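Local atomic coordinates of apicoplast TIC22, putative (Plasmodium falciparum 3D7, PDB entry 4E6Z), a protein that acts as an essential chaperone required for protein import into the apicoplast, the relict plastid of the malaria parasite. Residues 192-198 / 237-243. Sequence-based numbering, arbitrary orientation.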
loop_
_atom_site.group_PDB
_atom_site.type_symbol
_atom_site.label_atom_id
_atom_site.label_comp_id
_atom_site.label_asym_id
_atom_site.label_seq_id
_atom_site.Cartn_x
_atom_site.Cartn_y
_atom_site.Cartn_z
ATOM N N TYR A 192 -0.950 7.957 4.306
ATOM C CA TYR A 192 -0.785 6.558 3.934
ATOM C C TYR A 192 -0.950 5.675 5.159
ATOM O O TYR A 192 0.031 5.271 5.785
ATOM C CB TYR A 192 0.579 6.332 3.289
ATOM C CG TYR A 192 0.809 7.172 2.055
ATOM C CD1 TYR A 192 0.401 6.730 0.805
ATOM C CD2 TYR A 192 1.430 8.410 2.141
ATOM C CE1 TYR A 192 0.609 7.498 -0.330
ATOM C CE2 TYR A 192 1.645 9.183 1.013
ATOM C CZ TYR A 192 1.232 8.722 -0.220
ATOM O OH TYR A 192 1.441 9.490 -1.341
ATOM N N PRO A 193 -2.206 5.372 5.502
ATOM C CA PRO A 193 -2.554 4.667 6.738
ATOM C C PRO A 193 -1.994 3.244 6.844
ATOM O O PRO A 193 -2.002 2.471 5.884
ATOM C CB PRO A 193 -4.088 4.632 6.698
ATOM C CG PRO A 193 -4.436 4.790 5.249
ATOM C CD PRO A 193 -3.394 5.708 4.699
ATOM N N VAL A 194 -1.490 2.924 8.029
ATOM C CA VAL A 194 -1.257 1.545 8.432
ATOM C C VAL A 194 -1.794 1.417 9.853
ATOM O O VAL A 194 -1.811 2.395 10.599
ATOM C CB VAL A 194 0.234 1.144 8.358
ATOM C CG1 VAL A 194 0.650 0.914 6.905
ATOM C CG2 VAL A 194 1.105 2.207 8.997
ATOM N N PHE A 195 -2.251 0.223 10.213
ATOM C CA PHE A 195 -2.909 0.008 11.497
ATOM C C PHE A 195 -2.080 -0.877 12.424
ATOM O O PHE A 195 -1.397 -1.795 11.974
ATOM C CB PHE A 195 -4.284 -0.630 11.279
ATOM C CG PHE A 195 -5.159 0.125 10.316
ATOM C CD1 PHE A 195 -6.057 1.077 10.773
ATOM C CD2 PHE A 195 -5.083 -0.119 8.954
ATOM C CE1 PHE A 195 -6.859 1.775 9.887
ATOM C CE2 PHE A 195 -5.887 0.572 8.063
ATOM C CZ PHE A 195 -6.778 1.519 8.530
ATOM N N TYR A 196 -2.146 -0.602 13.724
ATOM C CA TYR A 196 -1.505 -1.475 14.705
ATOM C C TYR A 196 -2.250 -1.484 16.037
ATOM O O TYR A 196 -3.055 -0.595 16.316
ATOM C CB TYR A 196 -0.034 -1.095 14.909
ATOM C CG TYR A 196 0.192 0.065 15.851
ATOM C CD1 TYR A 196 0.571 -0.154 17.169
ATOM C CD2 TYR A 196 0.031 1.374 15.424
ATOM C CE1 TYR A 196 0.779 0.900 18.040
ATOM C CE2 TYR A 196 0.237 2.435 16.286
ATOM C CZ TYR A 196 0.611 2.194 17.593
ATOM O OH TYR A 196 0.818 3.252 18.451
ATOM N N ALA A 197 -1.975 -2.501 16.850
ATOM C CA ALA A 197 -2.600 -2.638 18.162
ATOM C C ALA A 197 -1.557 -2.558 19.272
ATOM O O ALA A 197 -0.444 -3.075 19.136
ATOM C CB ALA A 197 -3.373 -3.944 18.247
ATOM N N GLU A 198 -1.936 -1.913 20.370
ATOM C CA GLU A 198 -1.039 -1.656 21.497
ATOM C C GLU A 198 -0.312 -2.887 22.031
ATOM O O GLU A 198 0.913 -2.890 22.169
ATOM C CB GLU A 198 -1.822 -1.009 22.640
ATOM C CG GLU A 198 -2.415 0.343 22.301
ATOM C CD GLU A 198 -1.396 1.465 22.366
ATOM O OE1 GLU A 198 -0.362 1.381 21.669
ATOM O OE2 GLU A 198 -1.635 2.435 23.117
ATOM N N LYS A 237 -6.068 -1.361 21.902
ATOM C CA LYS A 237 -6.285 -0.033 21.355
ATOM C C LYS A 237 -5.730 0.030 19.933
ATOM O O LYS A 237 -4.519 -0.047 19.717
ATOM C CB LYS A 237 -5.609 1.012 22.247
ATOM C CG LYS A 237 -6.480 2.202 22.605
ATOM C CD LYS A 237 -6.383 3.305 21.570
ATOM C CE LYS A 237 -7.157 4.534 22.022
ATOM N NZ LYS A 237 -6.978 5.681 21.091
ATOM N N ILE A 238 -6.626 0.154 18.962
ATOM C CA ILE A 238 -6.226 0.253 17.564
ATOM C C ILE A 238 -5.800 1.682 17.239
ATOM O O ILE A 238 -6.528 2.635 17.517
ATOM C CB ILE A 238 -7.364 -0.185 16.627
ATOM C CG1 ILE A 238 -7.660 -1.675 16.822
ATOM C CG2 ILE A 238 -7.021 0.128 15.167
ATOM C CD1 ILE A 238 -8.839 -2.174 16.017
ATOM N N LYS A 239 -4.611 1.825 16.666
ATOM C CA LYS A 239 -4.094 3.141 16.313
ATOM C C LYS A 239 -3.651 3.206 14.852
ATOM O O LYS A 239 -3.294 2.192 14.253
ATOM C CB LYS A 239 -2.951 3.535 17.246
ATOM C CG LYS A 239 -3.378 3.651 18.698
ATOM C CD LYS A 239 -2.257 4.156 19.585
ATOM C CE LYS A 239 -2.757 4.381 21.006
ATOM N NZ LYS A 239 -1.685 4.855 21.926
ATOM N N VAL A 240 -3.683 4.408 14.289
ATOM C CA VAL A 240 -3.317 4.610 12.893
ATOM C C VAL A 240 -2.000 5.368 12.791
ATOM O O VAL A 240 -1.757 6.316 13.537
ATOM C CB VAL A 240 -4.416 5.379 12.128
ATOM C CG1 VAL A 240 -3.972 5.691 10.701
ATOM C CG2 VAL A 240 -5.704 4.581 12.118
ATOM N N LEU A 241 -1.148 4.940 11.868
ATOM C CA LEU A 241 0.116 5.622 11.633
ATOM C C LEU A 241 0.274 5.976 10.160
ATOM O O LEU A 241 -0.399 5.412 9.295
ATOM C CB LEU A 241 1.289 4.759 12.102
ATOM C CG LEU A 241 1.371 4.495 13.608
ATOM C CD1 LEU A 241 2.433 3.458 13.912
ATOM C CD2 LEU A 241 1.645 5.784 14.366
ATOM N N ASN A 242 1.166 6.918 9.882
ATOM C CA ASN A 242 1.459 7.312 8.513
ATOM C C ASN A 242 2.668 6.543 7.995
ATOM O O ASN A 242 3.793 6.777 8.437
ATOM C CB ASN A 242 1.710 8.818 8.440
ATOM C CG ASN A 242 2.109 9.277 7.049
ATOM O OD1 ASN A 242 1.781 8.636 6.049
ATOM N ND2 ASN A 242 2.819 10.399 6.980
HETATM N N MSE A 243 2.429 5.614 7.071
HETATM C CA MSE A 243 3.487 4.739 6.564
HETATM C C MSE A 243 4.746 5.513 6.195
HETATM O O MSE A 243 5.859 5.041 6.415
HETATM C CB MSE A 243 3.008 3.943 5.349
HETATM C CG MSE A 243 4.078 3.028 4.781
HETATM SE SE MSE A 243 3.892 2.722 2.863
HETATM C CE MSE A 243 3.945 4.574 2.253
#
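Tyr196 lies against Lys239 and Leu241 of the neighbouring strand. With chi1 at 81° the Tyr196 ring is tucked over its own backbone and leans across to the other strand. Tyr196 CE2 meets Leu241 CD1 at 3.4 Å and also rests on Lys239 CB. The Lys239 chain runs extended past the phenol OH, and Lys239 NZ forms a salt bridge with Glu198 OE2 at 2.7 Å. The ammonium comes from above the carboxylate plane. On the other face of the sheet, Val240 CG2 touches Phe195 CE1 at 3.8 Å. Met243 N donates a nearly straight bond to Tyr192 O (2.7 Å). Asn242 OD1 lies at the Tyr192 ring edge and takes a weak bond from Tyr192 N at 3.3 Å. Strands 193-197 and 238-242 are antiparallel; Val194 with Leu241 and Tyr196 with Lys239 are the hydrogen-bonded pairs. Strand 238-242 is outermost in a mixed four-stranded sheet, and strand 193-203 also pairs with 208-213. Helices 172-179 and 216-227 cover the Phe195 face, while Leu246 of helix 243-247 packs on Val194 and Leu241. Asn242 is the N-cap of that last helix, and its OD1 accepts another weak bond from Val244 N.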